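Local coordinates for protein PEPTIDE N-myristoyltransferase (Saccharomyces cerevisiae, PDB 1IIC) that transfers myristate from myristoyl-CoA to the N-terminal glycine of proteins and peptides, at residues Leu228-Val239 with Ser280-Ile290. Residues are numbered along the deposited sequence; the frame is centred on the assembly and turned at random.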
loop_
_atom_site.group_PDB
_atom_site.type_symbol
_atom_site.label_atom_id
_atom_site.label_comp_id
_atom_site.label_asym_id
_atom_site.label_seq_id
_atom_site.Cartn_x
_atom_site.Cartn_y
_atom_site.Cartn_z
ATOM N N LEU A 228 23.483 8.617 5.963
ATOM C CA LEU A 228 22.208 8.560 5.243
ATOM C C LEU A 228 22.312 9.209 3.853
ATOM O O LEU A 228 22.744 10.354 3.720
ATOM C CB LEU A 228 21.139 9.271 6.093
ATOM C CG LEU A 228 19.615 9.140 5.921
ATOM C CD1 LEU A 228 19.056 10.469 5.474
ATOM C CD2 LEU A 228 19.245 8.031 4.970
ATOM N N ARG A 229 21.938 8.472 2.816
ATOM C CA ARG A 229 21.981 9.015 1.460
ATOM C C ARG A 229 20.944 8.279 0.607
ATOM O O ARG A 229 20.268 7.380 1.100
ATOM C CB ARG A 229 23.383 8.844 0.858
ATOM C CG ARG A 229 23.789 7.398 0.632
ATOM C CD ARG A 229 25.157 7.315 -0.014
ATOM N NE ARG A 229 25.692 5.951 -0.022
ATOM C CZ ARG A 229 25.195 4.952 -0.740
ATOM N NH1 ARG A 229 24.142 5.141 -1.528
ATOM N NH2 ARG A 229 25.752 3.755 -0.664
ATOM N N LYS A 230 20.820 8.661 -0.661
ATOM C CA LYS A 230 19.867 8.019 -1.562
ATOM C C LYS A 230 20.325 6.627 -1.946
ATOM O O LYS A 230 21.518 6.357 -2.001
ATOM C CB LYS A 230 19.699 8.832 -2.841
ATOM C CG LYS A 230 19.099 10.208 -2.644
ATOM C CD LYS A 230 18.913 10.882 -3.979
ATOM C CE LYS A 230 18.347 12.278 -3.815
ATOM N NZ LYS A 230 18.125 12.907 -5.143
ATOM N N LEU A 231 19.368 5.744 -2.213
ATOM C CA LEU A 231 19.677 4.377 -2.629
ATOM C C LEU A 231 20.205 4.406 -4.063
ATOM O O LEU A 231 19.727 5.188 -4.880
ATOM C CB LEU A 231 18.414 3.509 -2.574
ATOM C CG LEU A 231 18.474 2.163 -3.292
ATOM C CD1 LEU A 231 19.465 1.249 -2.595
ATOM C CD2 LEU A 231 17.101 1.539 -3.313
ATOM N N LYS A 232 21.185 3.555 -4.364
ATOM C CA LYS A 232 21.762 3.482 -5.703
ATOM C C LYS A 232 21.848 2.024 -6.092
ATOM O O LYS A 232 21.865 1.157 -5.227
ATOM C CB LYS A 232 23.163 4.099 -5.717
ATOM C CG LYS A 232 23.222 5.502 -5.138
ATOM C CD LYS A 232 24.661 5.953 -4.911
ATOM C CE LYS A 232 24.708 7.260 -4.125
ATOM N NZ LYS A 232 26.113 7.730 -3.932
ATOM N N LYS A 233 21.906 1.759 -7.397
ATOM C CA LYS A 233 21.985 0.388 -7.899
ATOM C C LYS A 233 23.158 -0.363 -7.276
ATOM O O LYS A 233 23.064 -1.552 -6.990
ATOM C CB LYS A 233 22.123 0.394 -9.423
ATOM N N GLU A 234 24.264 0.341 -7.059
ATOM C CA GLU A 234 25.448 -0.258 -6.454
ATOM C C GLU A 234 25.119 -0.880 -5.094
ATOM O O GLU A 234 25.759 -1.842 -4.679
ATOM C CB GLU A 234 26.535 0.809 -6.251
ATOM C CG GLU A 234 27.027 1.509 -7.521
ATOM C CD GLU A 234 25.941 2.308 -8.228
ATOM O OE1 GLU A 234 25.324 3.181 -7.582
ATOM O OE2 GLU A 234 25.711 2.066 -9.436
ATOM N N ASP A 235 24.122 -0.315 -4.411
ATOM C CA ASP A 235 23.701 -0.767 -3.087
ATOM C C ASP A 235 22.777 -1.980 -3.070
ATOM O O ASP A 235 22.656 -2.661 -2.052
ATOM C CB ASP A 235 22.968 0.367 -2.369
ATOM C CG ASP A 235 23.779 1.639 -2.282
ATOM O OD1 ASP A 235 23.162 2.718 -2.386
ATOM O OD2 ASP A 235 25.017 1.581 -2.093
ATOM N N ILE A 236 22.111 -2.246 -4.187
ATOM C CA ILE A 236 21.146 -3.344 -4.251
ATOM C C ILE A 236 21.462 -4.673 -3.560
ATOM O O ILE A 236 20.646 -5.154 -2.756
ATOM C CB ILE A 236 20.732 -3.631 -5.703
ATOM C CG1 ILE A 236 20.080 -2.384 -6.313
ATOM C CG2 ILE A 236 19.742 -4.788 -5.737
ATOM C CD1 ILE A 236 18.815 -1.887 -5.562
ATOM N N ASP A 237 22.614 -5.282 -3.846
ATOM C CA ASP A 237 22.916 -6.556 -3.203
ATOM C C ASP A 237 22.849 -6.470 -1.675
ATOM O O ASP A 237 22.185 -7.282 -1.046
ATOM C CB ASP A 237 24.283 -7.103 -3.643
ATOM C CG ASP A 237 24.276 -7.620 -5.080
ATOM O OD1 ASP A 237 23.245 -8.173 -5.526
ATOM O OD2 ASP A 237 25.309 -7.484 -5.762
ATOM N N GLN A 238 23.525 -5.491 -1.076
ATOM C CA GLN A 238 23.496 -5.343 0.381
ATOM C C GLN A 238 22.121 -4.995 0.938
ATOM O O GLN A 238 21.648 -5.626 1.879
ATOM C CB GLN A 238 24.456 -4.247 0.850
ATOM C CG GLN A 238 25.886 -4.682 1.054
ATOM C CD GLN A 238 26.654 -3.690 1.892
ATOM O OE1 GLN A 238 26.484 -3.622 3.117
ATOM N NE2 GLN A 238 27.488 -2.893 1.240
ATOM N N VAL A 239 21.489 -3.975 0.368
ATOM C CA VAL A 239 20.183 -3.541 0.855
ATOM C C VAL A 239 19.167 -4.657 0.777
ATOM O O VAL A 239 18.374 -4.845 1.694
ATOM C CB VAL A 239 19.661 -2.317 0.060
ATOM C CG1 VAL A 239 18.294 -1.892 0.580
ATOM C CG2 VAL A 239 20.650 -1.170 0.187
ATOM N N SER A 280 13.768 6.250 -2.037
ATOM C CA SER A 280 14.454 5.284 -1.180
ATOM C C SER A 280 15.810 5.783 -0.677
ATOM O O SER A 280 16.598 6.359 -1.438
ATOM C CB SER A 280 14.636 3.968 -1.924
ATOM O OG SER A 280 13.378 3.399 -2.253
ATOM N N TYR A 281 16.068 5.545 0.608
ATOM C CA TYR A 281 17.306 5.970 1.257
ATOM C C TYR A 281 18.002 4.839 1.981
ATOM O O TYR A 281 17.390 3.854 2.376
ATOM C CB TYR A 281 17.014 7.113 2.232
ATOM C CG TYR A 281 16.296 8.231 1.542
ATOM C CD1 TYR A 281 14.928 8.148 1.302
ATOM C CD2 TYR A 281 17.000 9.311 1.003
ATOM C CE1 TYR A 281 14.274 9.099 0.534
ATOM C CE2 TYR A 281 16.351 10.273 0.227
ATOM C CZ TYR A 281 14.983 10.151 -0.003
ATOM O OH TYR A 281 14.324 11.060 -0.794
ATOM N N VAL A 282 19.301 5.013 2.163
ATOM C CA VAL A 282 20.130 4.021 2.811
ATOM C C VAL A 282 21.102 4.730 3.747
ATOM O O VAL A 282 21.340 5.928 3.615
ATOM C CB VAL A 282 20.925 3.229 1.737
ATOM C CG1 VAL A 282 22.174 2.638 2.332
ATOM C CG2 VAL A 282 20.053 2.134 1.141
ATOM N N VAL A 283 21.627 3.994 4.718
ATOM C CA VAL A 283 22.620 4.542 5.629
ATOM C C VAL A 283 23.847 3.658 5.441
ATOM O O VAL A 283 23.774 2.440 5.608
ATOM C CB VAL A 283 22.175 4.490 7.108
ATOM C CG1 VAL A 283 23.325 4.939 8.002
ATOM C CG2 VAL A 283 20.966 5.399 7.335
ATOM N N GLU A 284 24.964 4.277 5.067
ATOM C CA GLU A 284 26.214 3.556 4.846
ATOM C C GLU A 284 27.297 3.952 5.860
ATOM O O GLU A 284 27.588 5.131 6.044
ATOM C CB GLU A 284 26.712 3.823 3.421
ATOM C CG GLU A 284 28.076 3.244 3.132
ATOM C CD GLU A 284 28.511 3.451 1.700
ATOM O OE1 GLU A 284 28.427 4.601 1.210
ATOM O OE2 GLU A 284 28.948 2.462 1.072
ATOM N N GLN A 285 27.889 2.959 6.514
ATOM C CA GLN A 285 28.937 3.201 7.502
ATOM C C GLN A 285 30.309 3.337 6.831
ATOM O O GLN A 285 30.527 2.830 5.730
ATOM C CB GLN A 285 28.967 2.065 8.524
ATOM C CG GLN A 285 27.636 1.813 9.242
ATOM C CD GLN A 285 27.044 3.067 9.876
ATOM O OE1 GLN A 285 27.769 3.953 10.330
ATOM N NE2 GLN A 285 25.717 3.137 9.920
ATOM N N PRO A 286 31.257 4.011 7.497
ATOM C CA PRO A 286 32.595 4.198 6.931
ATOM C C PRO A 286 33.238 2.967 6.297
ATOM O O PRO A 286 34.087 3.111 5.428
ATOM C CB PRO A 286 33.390 4.737 8.114
ATOM C CG PRO A 286 32.363 5.558 8.839
ATOM C CD PRO A 286 31.174 4.617 8.842
ATOM N N ASP A 287 32.844 1.766 6.718
ATOM C CA ASP A 287 33.410 0.537 6.157
ATOM C C ASP A 287 32.618 0.018 4.949
ATOM O O ASP A 287 32.799 -1.122 4.517
ATOM C CB ASP A 287 33.474 -0.556 7.231
ATOM C CG ASP A 287 32.119 -0.848 7.846
ATOM O OD1 ASP A 287 32.048 -1.636 8.816
ATOM O OD2 ASP A 287 31.120 -0.284 7.355
ATOM N N GLY A 288 31.744 0.865 4.414
ATOM C CA GLY A 288 30.947 0.489 3.262
ATOM C C GLY A 288 29.699 -0.312 3.588
ATOM O O GLY A 288 28.896 -0.603 2.706
ATOM N N LYS A 289 29.523 -0.667 4.854
ATOM C CA LYS A 289 28.358 -1.445 5.251
ATOM C C LYS A 289 27.062 -0.652 5.276
ATOM O O LYS A 289 27.016 0.474 5.769
ATOM C CB LYS A 289 28.593 -2.098 6.615
ATOM C CG LYS A 289 29.079 -3.557 6.542
ATOM C CD LYS A 289 30.341 -3.728 5.674
ATOM C CE LYS A 289 30.038 -3.653 4.165
ATOM N NZ LYS A 289 31.262 -3.419 3.347
ATOM N N ILE A 290 26.010 -1.250 4.723
ATOM C CA ILE A 290 24.697 -0.621 4.704
ATOM C C ILE A 290 23.916 -1.227 5.861
ATOM O O ILE A 290 23.623 -2.425 5.877
ATOM C CB ILE A 290 23.978 -0.880 3.373
ATOM C CG1 ILE A 290 24.707 -0.129 2.257
ATOM C CG2 ILE A 290 22.522 -0.434 3.460
ATOM C CD1 ILE A 290 24.103 -0.322 0.902
HETATM O O HOH W 1 27.925 7.172 1.980
#
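Glu284 OE1 draws three donors: Arg229 NE at 3.3 Å, Arg229 NH2 in a weak bond, and a water that also bonds weakly to Arg229 NE. The carboxylate lies at the guanidinium edge with its plane turned 68° from it, and NE meets OE1 from above the carboxylate plane. The outer end of the same guanidinium grips Asp235 end-on: NH1 reaches OD1, and NH2 reaches OD2 at 2.7 Å, both on syn sides. Asp235 OD1 also accepts Lys232 N on its anti side, so this salt-bridge network ties the turn to strand 228-230. Arg229 CG lies between its backbone N and carbonyl carbon (chi1 66°), and the extended chain carries the guanidinium to both carboxylates. A leucine at Arg229 would probably leave Asp235 and Glu284, two like charges, without their shared counterion.

Strands 228-230 and 278-284 pair antiparallel; Arg229 N bonds Val282 O at 2.7 Å and Val282 N returns to Arg229 O. Val239 CG2 meets Val282 CG2 tip to tip at a tight 3.5 Å, while Ile290 CD1 packs on Asp235 CB. Gln238 bridges the chain leaving the type I turn Gln285-Gly288, its OE1 accepting Ile290 N and its NE2 donating to Gly288 O at 3.1 Å. Short strand 228-230 thus extends the C-terminal domain's mixed sheet beside 278-284, which pairs next with 290-303; Leu228 and Tyr281 rest on Leu354 of helix 334-357, whereas Leu231 touches Phe265 and Val239 Phe261 of helix 258-265.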